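Peptidoglycan D,D-transpeptidase FtsI (Burkholderia pseudomallei, PDB 6HZI) is a penicillin-binding protein that probably cross-links peptidoglycan stem peptides through a serine transpeptidase domain during cell division. Local coordinates at residues L47-Y52 with R57-V62; G148-P151 with G157-A160; G243-A248 with G306-G311; V292-D297 with S315-D320. All blocks are in the same frame, centred on the assembly; numbering follows the deposited sequence.

Contacts 1 and 2 lie on the same side of the chain's centre and adjoin: L59 O of contact 1 lies 2.8 Å from A159 N of contact 2, a probable hydrogen bond, and T60 and V62 pack on A159. Contacts 3 and 4 share helix 310-324, and A248 O sits 3.7 Å from S315 CB. Contacts 1 and 4 reach the same antiparallel sheet, with nearest atoms about 6 Å apart. Contacts 2 and 3 lie on opposite sides of the chain's centre, their own centres about 28 Å apart. The side chain of S245 in contact 3 lies near, without touching, the probable active-site residues S67, K70, S121 and K258.

Contact 1 of 4, residues L47-Y52 with R57-V62; sequences LSLVNY and RVLTDV
N51 turns its side chain from the edge strand 46-52 onto the first turn of helix 57-60, where OD1 appears to accept a hydrogen bond from V58 N at 2.9 Å, nearly straight at 167°. R57 N also comes within 2.7 Å of N51 OD1, but its angle of 119° makes that bond weak. Both bonds are less sure than their lengths suggest, because the modelled OD1 lies too close to V58 for its place to be certain. N51 ND2 turns to N56 OD1, giving the amide a second hold. V58 points at the strand, and its CG1, anti to the backbone N, meets L49 CD1 at 3.8 Å, the two side chains crossing obliquely. L59 CD1 adds a looser touch, 4.4 Å from L49 CD2. R57 bends at chi3 (-45°) and brings its guanidinium obliquely beside N51 CB. R57 NH2 lies 3.2 Å from Y52 O at a poor angle for bonding, and makes a weak hydrogen bond to G34 O. Strand 46-52 is an outermost strand of the sheet, paired with strand 33-40, so this short helix closes over the margin of the antiparallel sheet characteristic of the penicillin-binding transpeptidase and beta-lactamase fold.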
loop_
_atom_site.group_PDB
_atom_site.type_symbol
_atom_site.label_atom_id
_atom_site.label_comp_id
_atom_site.label_asym_id
_atom_site.label_seq_id
_atom_site.Cartn_x
_atom_site.Cartn_y
_atom_site.Cartn_z
ATOM N N LEU A 47 2.645 -15.553 3.878
ATOM C CA LEU A 47 2.370 -16.763 3.055
ATOM C C LEU A 47 3.391 -16.813 1.909
ATOM O O LEU A 47 3.708 -17.922 1.443
ATOM C CB LEU A 47 0.922 -16.770 2.536
ATOM C CG LEU A 47 -0.153 -16.661 3.620
ATOM C CD1 LEU A 47 -1.573 -16.709 3.024
ATOM C CD2 LEU A 47 0.066 -17.777 4.612
ATOM N N SER A 48 3.934 -15.667 1.494
ATOM C CA SER A 48 4.956 -15.670 0.434
ATOM C C SER A 48 5.802 -14.435 0.578
ATOM O O SER A 48 5.333 -13.423 1.138
ATOM C CB SER A 48 4.376 -15.748 -0.963
ATOM O OG SER A 48 3.660 -14.554 -1.287
ATOM N N LEU A 49 7.012 -14.548 0.061
ATOM C CA LEU A 49 8.009 -13.479 0.173
ATOM C C LEU A 49 9.001 -13.720 -0.954
ATOM O O LEU A 49 9.690 -14.749 -0.925
ATOM C CB LEU A 49 8.640 -13.504 1.569
ATOM C CG LEU A 49 9.607 -12.347 1.843
ATOM C CD1 LEU A 49 8.869 -11.047 2.039
ATOM C CD2 LEU A 49 10.438 -12.633 3.066
ATOM N N VAL A 50 8.972 -12.842 -1.951
ATOM C CA VAL A 50 9.615 -13.109 -3.248
ATOM C C VAL A 50 10.315 -11.846 -3.726
ATOM O O VAL A 50 9.731 -10.760 -3.714
ATOM C CB VAL A 50 8.589 -13.651 -4.261
ATOM C CG1 VAL A 50 9.187 -13.698 -5.651
ATOM C CG2 VAL A 50 8.095 -15.036 -3.854
ATOM N N ASN A 51 11.562 -12.025 -4.125
ATOM C CA ASN A 51 12.335 -11.018 -4.873
ATOM C C ASN A 51 12.818 -11.642 -6.191
ATOM O O ASN A 51 13.377 -12.696 -6.149
ATOM C CB ASN A 51 13.527 -10.562 -4.063
ATOM C CG ASN A 51 13.167 -10.073 -2.679
ATOM O OD1 ASN A 51 13.126 -8.860 -2.472
ATOM N ND2 ASN A 51 13.062 -10.969 -1.705
ATOM N N TYR A 52 12.698 -10.959 -7.323
ATOM C CA TYR A 52 13.311 -11.411 -8.592
ATOM C C TYR A 52 14.147 -10.293 -9.174
ATOM O O TYR A 52 13.579 -9.269 -9.561
ATOM C CB TYR A 52 12.268 -11.838 -9.623
ATOM C CG TYR A 52 12.972 -12.432 -10.798
ATOM C CD1 TYR A 52 13.630 -13.639 -10.649
ATOM C CD2 TYR A 52 13.142 -11.733 -11.982
ATOM C CE1 TYR A 52 14.356 -14.196 -11.686
ATOM C CE2 TYR A 52 13.850 -12.278 -13.043
ATOM C CZ TYR A 52 14.464 -13.515 -12.885
ATOM O OH TYR A 52 15.173 -14.131 -13.878
ATOM N N ARG A 57 15.227 -7.441 -1.542
ATOM C CA ARG A 57 15.113 -5.962 -1.729
ATOM C C ARG A 57 13.823 -5.490 -1.036
ATOM O O ARG A 57 13.720 -4.329 -0.549
ATOM C CB ARG A 57 15.210 -5.586 -3.213
ATOM C CG ARG A 57 16.631 -5.576 -3.782
ATOM C CD ARG A 57 16.706 -5.317 -5.291
ATOM N NE ARG A 57 15.689 -6.120 -5.972
ATOM C CZ ARG A 57 15.793 -7.424 -6.272
ATOM N NH1 ARG A 57 16.900 -8.113 -6.022
ATOM N NH2 ARG A 57 14.787 -8.039 -6.866
ATOM N N VAL A 58 12.920 -6.437 -0.897
ATOM C CA VAL A 58 11.635 -6.373 -0.134
ATOM C C VAL A 58 11.845 -5.823 1.274
ATOM O O VAL A 58 10.991 -5.057 1.742
ATOM C CB VAL A 58 10.997 -7.774 -0.047
ATOM C CG1 VAL A 58 9.566 -7.697 0.423
ATOM C CG2 VAL A 58 10.992 -8.439 -1.402
ATOM N N LEU A 59 12.922 -6.246 1.922
ATOM C CA LEU A 59 13.273 -5.848 3.295
ATOM C C LEU A 59 14.385 -4.793 3.317
ATOM O O LEU A 59 14.337 -3.966 4.266
ATOM C CB LEU A 59 13.624 -7.102 4.094
ATOM C CG LEU A 59 12.403 -7.963 4.423
ATOM C CD1 LEU A 59 12.742 -9.343 4.889
ATOM C CD2 LEU A 59 11.591 -7.316 5.501
ATOM N N THR A 60 15.268 -4.750 2.301
ATOM C CA THR A 60 16.480 -3.864 2.264
ATOM C C THR A 60 16.208 -2.546 1.523
ATOM O O THR A 60 16.760 -1.550 1.926
ATOM C CB THR A 60 17.703 -4.503 1.585
ATOM O OG1 THR A 60 17.373 -4.838 0.232
ATOM C CG2 THR A 60 18.200 -5.734 2.300
ATOM N N ASP A 61 15.434 -2.557 0.452
ATOM C CA ASP A 61 15.300 -1.383 -0.449
ATOM C C ASP A 61 14.181 -0.467 0.041
ATOM O O ASP A 61 13.054 -0.924 0.311
ATOM C CB ASP A 61 15.060 -1.821 -1.892
ATOM C CG ASP A 61 16.306 -2.338 -2.594
ATOM O OD1 ASP A 61 17.382 -2.551 -1.906
ATOM O OD2 ASP A 61 16.192 -2.526 -3.820
ATOM N N VAL A 62 14.492 0.804 0.162
ATOM C CA VAL A 62 13.518 1.811 0.661
ATOM C C VAL A 62 13.272 2.796 -0.464
ATOM O O VAL A 62 14.197 2.982 -1.248
ATOM C CB VAL A 62 14.044 2.530 1.902
ATOM C CG1 VAL A 62 14.254 1.519 3.003
ATOM C CG2 VAL A 62 15.319 3.315 1.585
#

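Contact 2 of 4, residues G148-P151 with G157-A160; sequences GQAP and GAAA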
loop_
_atom_site.group_PDB
_atom_site.type_symbol
_atom_site.label_atom_id
_atom_site.label_comp_id
_atom_site.label_asym_id
_atom_site.label_seq_id
_atom_site.Cartn_x
_atom_site.Cartn_y
_atom_site.Cartn_z
ATOM N N GLY A 148 9.513 3.930 9.612
ATOM C CA GLY A 148 10.754 4.373 10.262
ATOM C C GLY A 148 11.402 3.318 11.157
ATOM O O GLY A 148 12.512 3.590 11.623
ATOM N N GLN A 149 10.775 2.162 11.386
ATOM C CA GLN A 149 11.316 1.070 12.250
ATOM C C GLN A 149 11.662 -0.169 11.389
ATOM O O GLN A 149 10.801 -0.611 10.598
ATOM C CB GLN A 149 10.283 0.761 13.331
ATOM C CG GLN A 149 9.954 1.969 14.208
ATOM C CD GLN A 149 8.482 1.956 14.549
ATOM O OE1 GLN A 149 8.050 1.284 15.482
ATOM N NE2 GLN A 149 7.672 2.665 13.770
ATOM N N ALA A 150 12.888 -0.680 11.492
ATOM C CA ALA A 150 13.338 -1.920 10.813
ATOM C C ALA A 150 12.449 -3.046 11.315
ATOM O O ALA A 150 12.259 -3.190 12.503
ATOM C CB ALA A 150 14.798 -2.259 11.065
ATOM N N PRO A 151 11.814 -3.833 10.430
ATOM C CA PRO A 151 11.089 -5.010 10.871
ATOM C C PRO A 151 12.067 -6.021 11.484
ATOM O O PRO A 151 13.170 -6.182 10.965
ATOM C CB PRO A 151 10.517 -5.592 9.580
ATOM C CG PRO A 151 10.549 -4.439 8.610
ATOM C CD PRO A 151 11.756 -3.622 8.981
ATOM N N GLY A 157 19.807 -6.590 8.717
ATOM C CA GLY A 157 19.916 -5.605 7.623
ATOM C C GLY A 157 18.574 -5.265 6.990
ATOM O O GLY A 157 18.585 -4.718 5.875
ATOM N N ALA A 158 17.451 -5.563 7.660
ATOM C CA ALA A 158 16.133 -5.039 7.257
ATOM C C ALA A 158 16.213 -3.515 7.354
ATOM O O ALA A 158 16.531 -3.034 8.429
ATOM C CB ALA A 158 15.027 -5.591 8.126
ATOM N N ALA A 159 15.910 -2.790 6.279
ATOM C CA ALA A 159 15.847 -1.311 6.274
ATOM C C ALA A 159 14.776 -0.784 7.235
ATOM O O ALA A 159 13.675 -1.391 7.328
ATOM C CB ALA A 159 15.597 -0.859 4.869
ATOM N N ALA A 160 15.111 0.297 7.948
ATOM C CA ALA A 160 14.208 1.051 8.849
ATOM C C ALA A 160 13.395 2.069 8.029
ATOM O O ALA A 160 12.282 2.397 8.470
ATOM C CB ALA A 160 15.004 1.736 9.931
#
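A158 points its CB across to P151 where two passes of one loop come together, and fits there tightly, 3.4 Å from P151 O and 3.9 Å from P151 CD. The proline ring meets the second pass with the same CD, which also lies 3.4 Å from A159 O. That oxygen has a second carbon neighbour: A150 CA approaches it at 3.5 Å in a CA-H...O contact with an angle of 165° at the hydrogen. The packing is equally close at the other end, where G148 and A150 meet A160. A160 O comes within 3.0 Å of G148 C, and A150 N lies 3.4 Å from A160 CA. Q149 N is also near A160 O, but the angle is too poor for a bond. Q189 NE2 instead bonds both A160 O and Q149 O, so one amide from helix 187-198 ties the two passes together.

The solvent side is that of A150, which is exposed, whereas P151 is buried on F188 and R192 of helix 187-198. A150 CB lies 3.2 Å from A158 O, yet its methyl neighbour A160 CB is 4.2 Å away, a looser apolar touch. Q149 turns its own side chain away, and NE2 is held by L147 O and T143 O. G148 adopts positive phi (74°), a conformation favourable to glycine. With neither helix nor strand in either pass, this is a surface loop doubled back on itself between helices 135-144 and 171-178 of the transpeptidase domain.

Contact 3 of 4, residues G243-A248 with G306-G311; sequences GTSPNA and GGQVSG
A248 N bonds S245 O at 3.1 Å, closing the 3-10 segment 246-248 and presenting A248 to G311 in the first turn of helix 310-324. Across the contact A248 CA points a hydrogen at G311 O, 3.5 Å away with an angle of 165° at the hydrogen, a CA-H...O contact. G311 has no side chain, and the two backbones accordingly come close, the CA atoms of A248 and G311 being 4.2 Å apart. A248 CB lies alongside, 4.0 Å from G311 O. N247 O packs on the same glycine, 3.4 Å from G311 C.

S245 OG and Q308 OE1 only approach each other, 3.5 Å apart, and are not hydrogen-bonded; OE1 has its bond elsewhere. Q308 is the centre of an inverse gamma turn; its chain bends at chi2 (-75°) and folds the carboxamide back toward S245. NE2 of that amide is bonded to S259 OG, next to K258 of the probable SxxK and K(T/S)G-type active-site pattern, so Q308 bridges from this contact to the likely catalytic region. N247 points its side chain toward the 306-311 segment and packs on F305.

Around these pieces, S245 and A248 rest on F279 of strand 274-283, with S310 also on F279 and V309 on A277. T244 and S245 are tied by backbone bonds to Q119 and V238. The loop between helix 225-238 and strand 256-266 is thus wedged against the start of helix 310-324, beside the central sheet.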
loop_
_atom_site.group_PDB
_atom_site.type_symbol
_atom_site.label_atom_id
_atom_site.label_comp_id
_atom_site.label_asym_id
_atom_site.label_seq_id
_atom_site.Cartn_x
_atom_site.Cartn_y
_atom_site.Cartn_z
ATOM N N GLY A 243 -12.150 4.460 -10.710
ATOM C CA GLY A 243 -10.891 4.586 -9.950
ATOM C C GLY A 243 -9.684 4.764 -10.855
ATOM O O GLY A 243 -9.833 4.572 -12.043
ATOM N N THR A 244 -8.507 5.026 -10.294
ATOM C CA THR A 244 -7.246 5.092 -11.058
ATOM C C THR A 244 -6.629 3.691 -11.281
ATOM O O THR A 244 -5.765 3.604 -12.132
ATOM C CB THR A 244 -6.242 6.024 -10.375
ATOM O OG1 THR A 244 -5.990 5.486 -9.084
ATOM C CG2 THR A 244 -6.729 7.444 -10.224
ATOM N N SER A 245 -7.030 2.615 -10.610
ATOM C CA SER A 245 -6.360 1.299 -10.835
ATOM C C SER A 245 -7.348 0.213 -11.246
ATOM O O SER A 245 -7.346 -0.834 -10.640
ATOM C CB SER A 245 -5.567 0.861 -9.625
ATOM O OG SER A 245 -4.616 1.853 -9.266
ATOM N N PRO A 246 -8.146 0.365 -12.325
ATOM C CA PRO A 246 -9.036 -0.714 -12.786
ATOM C C PRO A 246 -8.304 -2.002 -13.237
ATOM O O PRO A 246 -8.889 -3.082 -13.163
ATOM C CB PRO A 246 -9.749 -0.063 -13.986
ATOM C CG PRO A 246 -8.737 0.936 -14.484
ATOM C CD PRO A 246 -8.147 1.532 -13.221
ATOM N N ASN A 247 -7.030 -1.869 -13.618
ATOM C CA ASN A 247 -6.112 -2.965 -14.049
ATOM C C ASN A 247 -5.685 -3.841 -12.844
ATOM O O ASN A 247 -4.942 -4.822 -13.037
ATOM C CB ASN A 247 -4.904 -2.394 -14.817
ATOM C CG ASN A 247 -5.262 -1.702 -16.136
ATOM O OD1 ASN A 247 -6.333 -1.925 -16.727
ATOM N ND2 ASN A 247 -4.357 -0.858 -16.631
ATOM N N ALA A 248 -6.140 -3.523 -11.633
ATOM C CA ALA A 248 -5.914 -4.344 -10.427
ATOM C C ALA A 248 -7.102 -5.279 -10.205
ATOM O O ALA A 248 -7.007 -6.111 -9.310
ATOM C CB ALA A 248 -5.677 -3.461 -9.220
ATOM N N GLY A 306 0.955 0.999 -19.444
ATOM C CA GLY A 306 1.768 2.239 -19.378
ATOM C C GLY A 306 2.783 2.207 -18.234
ATOM O O GLY A 306 3.726 1.367 -18.294
ATOM N N GLY A 307 2.581 3.074 -17.223
ATOM C CA GLY A 307 3.307 3.132 -15.933
ATOM C C GLY A 307 2.726 2.232 -14.834
ATOM O O GLY A 307 3.493 1.892 -13.931
ATOM N N GLN A 308 1.434 1.863 -14.898
ATOM C CA GLN A 308 0.655 1.085 -13.877
ATOM C C GLN A 308 0.801 -0.434 -14.113
ATOM O O GLN A 308 -0.240 -1.114 -14.425
ATOM C CB GLN A 308 -0.830 1.488 -13.921
ATOM C CG GLN A 308 -1.156 2.866 -13.333
ATOM C CD GLN A 308 -1.126 2.901 -11.812
ATOM O OE1 GLN A 308 -1.619 1.986 -11.140
ATOM N NE2 GLN A 308 -0.565 3.969 -11.266
ATOM N N VAL A 309 2.047 -0.934 -14.000
ATOM C CA VAL A 309 2.483 -2.324 -14.350
ATOM C C VAL A 309 2.260 -3.243 -13.150
ATOM O O VAL A 309 2.072 -4.419 -13.381
ATOM C CB VAL A 309 3.937 -2.391 -14.871
ATOM C CG1 VAL A 309 4.111 -1.553 -16.120
ATOM C CG2 VAL A 309 5.013 -1.995 -13.878
ATOM N N SER A 310 2.204 -2.707 -11.927
ATOM C CA SER A 310 2.130 -3.480 -10.651
ATOM C C SER A 310 0.702 -4.021 -10.414
ATOM O O SER A 310 0.581 -5.141 -9.871
ATOM C CB SER A 310 2.652 -2.641 -9.484
ATOM O OG SER A 310 1.966 -1.378 -9.453
ATOM N N GLY A 311 -0.342 -3.253 -10.760
ATOM C CA GLY A 311 -1.766 -3.610 -10.558
ATOM C C GLY A 311 -2.145 -4.967 -11.151
ATOM O O GLY A 311 -2.781 -5.818 -10.514
#

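Contact 4 of 4, residues V292-D297 with S315-D320; sequences VAVSVD and SAIVGD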
loop_
_atom_site.group_PDB
_atom_site.type_symbol
_atom_site.label_atom_id
_atom_site.label_comp_id
_atom_site.label_asym_id
_atom_site.label_seq_id
_atom_site.Cartn_x
_atom_site.Cartn_y
_atom_site.Cartn_z
ATOM N N VAL A 292 -1.772 -8.174 -0.325
ATOM C CA VAL A 292 -0.751 -8.470 -1.353
ATOM C C VAL A 292 -0.055 -7.167 -1.709
ATOM O O VAL A 292 -0.756 -6.177 -1.994
ATOM C CB VAL A 292 -1.370 -9.178 -2.571
ATOM C CG1 VAL A 292 -0.386 -9.290 -3.725
ATOM C CG2 VAL A 292 -1.909 -10.563 -2.223
ATOM N N ALA A 293 1.277 -7.186 -1.722
ATOM C CA ALA A 293 2.079 -6.013 -2.105
ATOM C C ALA A 293 3.011 -6.412 -3.241
ATOM O O ALA A 293 3.633 -7.511 -3.179
ATOM C CB ALA A 293 2.836 -5.482 -0.916
ATOM N N VAL A 294 3.123 -5.524 -4.219
ATOM C CA VAL A 294 3.918 -5.756 -5.452
ATOM C C VAL A 294 4.663 -4.478 -5.770
ATOM O O VAL A 294 4.029 -3.390 -5.738
ATOM C CB VAL A 294 3.032 -6.141 -6.651
ATOM C CG1 VAL A 294 3.880 -6.355 -7.886
ATOM C CG2 VAL A 294 2.223 -7.379 -6.370
ATOM N N SER A 295 5.930 -4.616 -6.125
ATOM C CA SER A 295 6.778 -3.487 -6.579
ATOM C C SER A 295 7.644 -3.918 -7.783
ATOM O O SER A 295 8.298 -4.979 -7.713
ATOM C CB SER A 295 7.555 -2.956 -5.411
ATOM O OG SER A 295 8.179 -1.724 -5.744
ATOM N N VAL A 296 7.593 -3.165 -8.886
ATOM C CA VAL A 296 8.378 -3.428 -10.134
ATOM C C VAL A 296 9.263 -2.201 -10.355
ATOM O O VAL A 296 8.728 -1.080 -10.595
ATOM C CB VAL A 296 7.470 -3.726 -11.338
ATOM C CG1 VAL A 296 8.220 -3.938 -12.637
ATOM C CG2 VAL A 296 6.566 -4.903 -11.059
ATOM N N ASP A 297 10.571 -2.389 -10.200
ATOM C CA ASP A 297 11.538 -1.286 -10.291
ATOM C C ASP A 297 11.966 -1.105 -11.751
ATOM O O ASP A 297 12.355 -2.112 -12.384
ATOM C CB ASP A 297 12.713 -1.557 -9.365
ATOM C CG ASP A 297 13.454 -0.281 -9.046
ATOM O OD1 ASP A 297 12.830 0.808 -9.194
ATOM O OD2 ASP A 297 14.653 -0.379 -8.702
ATOM N N SER A 315 -3.210 -8.375 -9.351
ATOM C CA SER A 315 -4.432 -9.079 -9.833
ATOM C C SER A 315 -4.173 -10.595 -9.978
ATOM O O SER A 315 -4.950 -11.428 -9.470
ATOM C CB SER A 315 -4.927 -8.511 -11.142
ATOM O OG SER A 315 -6.127 -9.190 -11.494
ATOM N N ALA A 316 -3.143 -10.939 -10.723
ATOM C CA ALA A 316 -2.800 -12.354 -11.030
ATOM C C ALA A 316 -2.482 -13.102 -9.722
ATOM O O ALA A 316 -3.111 -14.151 -9.479
ATOM C CB ALA A 316 -1.650 -12.395 -12.023
ATOM N N ILE A 317 -1.613 -12.546 -8.862
ATOM C CA ILE A 317 -1.242 -13.198 -7.569
ATOM C C ILE A 317 -2.520 -13.382 -6.719
ATOM O O ILE A 317 -2.673 -14.409 -6.030
ATOM C CB ILE A 317 -0.160 -12.371 -6.823
ATOM C CG1 ILE A 317 1.173 -12.356 -7.578
ATOM C CG2 ILE A 317 0.037 -12.881 -5.393
ATOM C CD1 ILE A 317 2.179 -11.394 -7.007
ATOM N N VAL A 318 -3.384 -12.377 -6.683
ATOM C CA VAL A 318 -4.560 -12.438 -5.793
ATOM C C VAL A 318 -5.504 -13.555 -6.261
ATOM O O VAL A 318 -5.916 -14.363 -5.416
ATOM C CB VAL A 318 -5.255 -11.070 -5.686
ATOM C CG1 VAL A 318 -6.619 -11.219 -5.030
ATOM C CG2 VAL A 318 -4.377 -10.088 -4.895
ATOM N N GLY A 319 -5.902 -13.563 -7.533
ATOM C CA GLY A 319 -6.749 -14.649 -8.059
ATOM C C GLY A 319 -6.093 -16.015 -7.841
ATOM O O GLY A 319 -6.743 -16.937 -7.287
ATOM N N ASP A 320 -4.820 -16.177 -8.201
ATOM C CA ASP A 320 -4.212 -17.532 -8.094
ATOM C C ASP A 320 -4.242 -17.910 -6.613
ATOM O O ASP A 320 -4.566 -19.048 -6.288
ATOM C CB ASP A 320 -2.816 -17.602 -8.735
ATOM C CG ASP A 320 -2.834 -17.471 -10.251
ATOM O OD1 ASP A 320 -3.897 -17.743 -10.842
ATOM O OD2 ASP A 320 -1.795 -17.067 -10.839
#
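V292 and V318 make the closest apolar touch between strand 290-297 and helix 310-324, V292 CG2 lying 3.7 Å from V318 CG2. The same V318 methyl is 3.9 Å from V292 CB, so it sits against the branch of the valine. V292 has its other methyl, CG1, anti to the backbone N (chi1 171°), which directs it at I317 CG2, 4.0 Å away. I317 also reaches the strand with the end of its longer branch: CD1 meets V294 CG2 tip to tip at 4.1 Å, after an extended chi2 of 171°. V292 and V294, two residues apart, thus share the helix-facing side of the strand, whereas A293 between them points to L187 and A191 of helix 187-198. The sheet is covered on both faces, as in the alpha/beta fold of penicillin-binding transpeptidases and beta-lactamases. Segments 292-297 and 315-320 run roughly antiparallel, 151° between directions, their axes 9.2 Å apart at closest.

The polar groups lie away from this apolar patch and bond elsewhere. V292 and V294 are tied by backbone bonds to G281 and F279 on one neighbouring strand, A293 and S295 to M37 and A35 on the other. On the helix, S315 OG bonds A249 O, and D320 forms a salt bridge to R323 and a hydrogen bond to N21 of helix 12-28, the helix on which I317 also packs through T18 and N21.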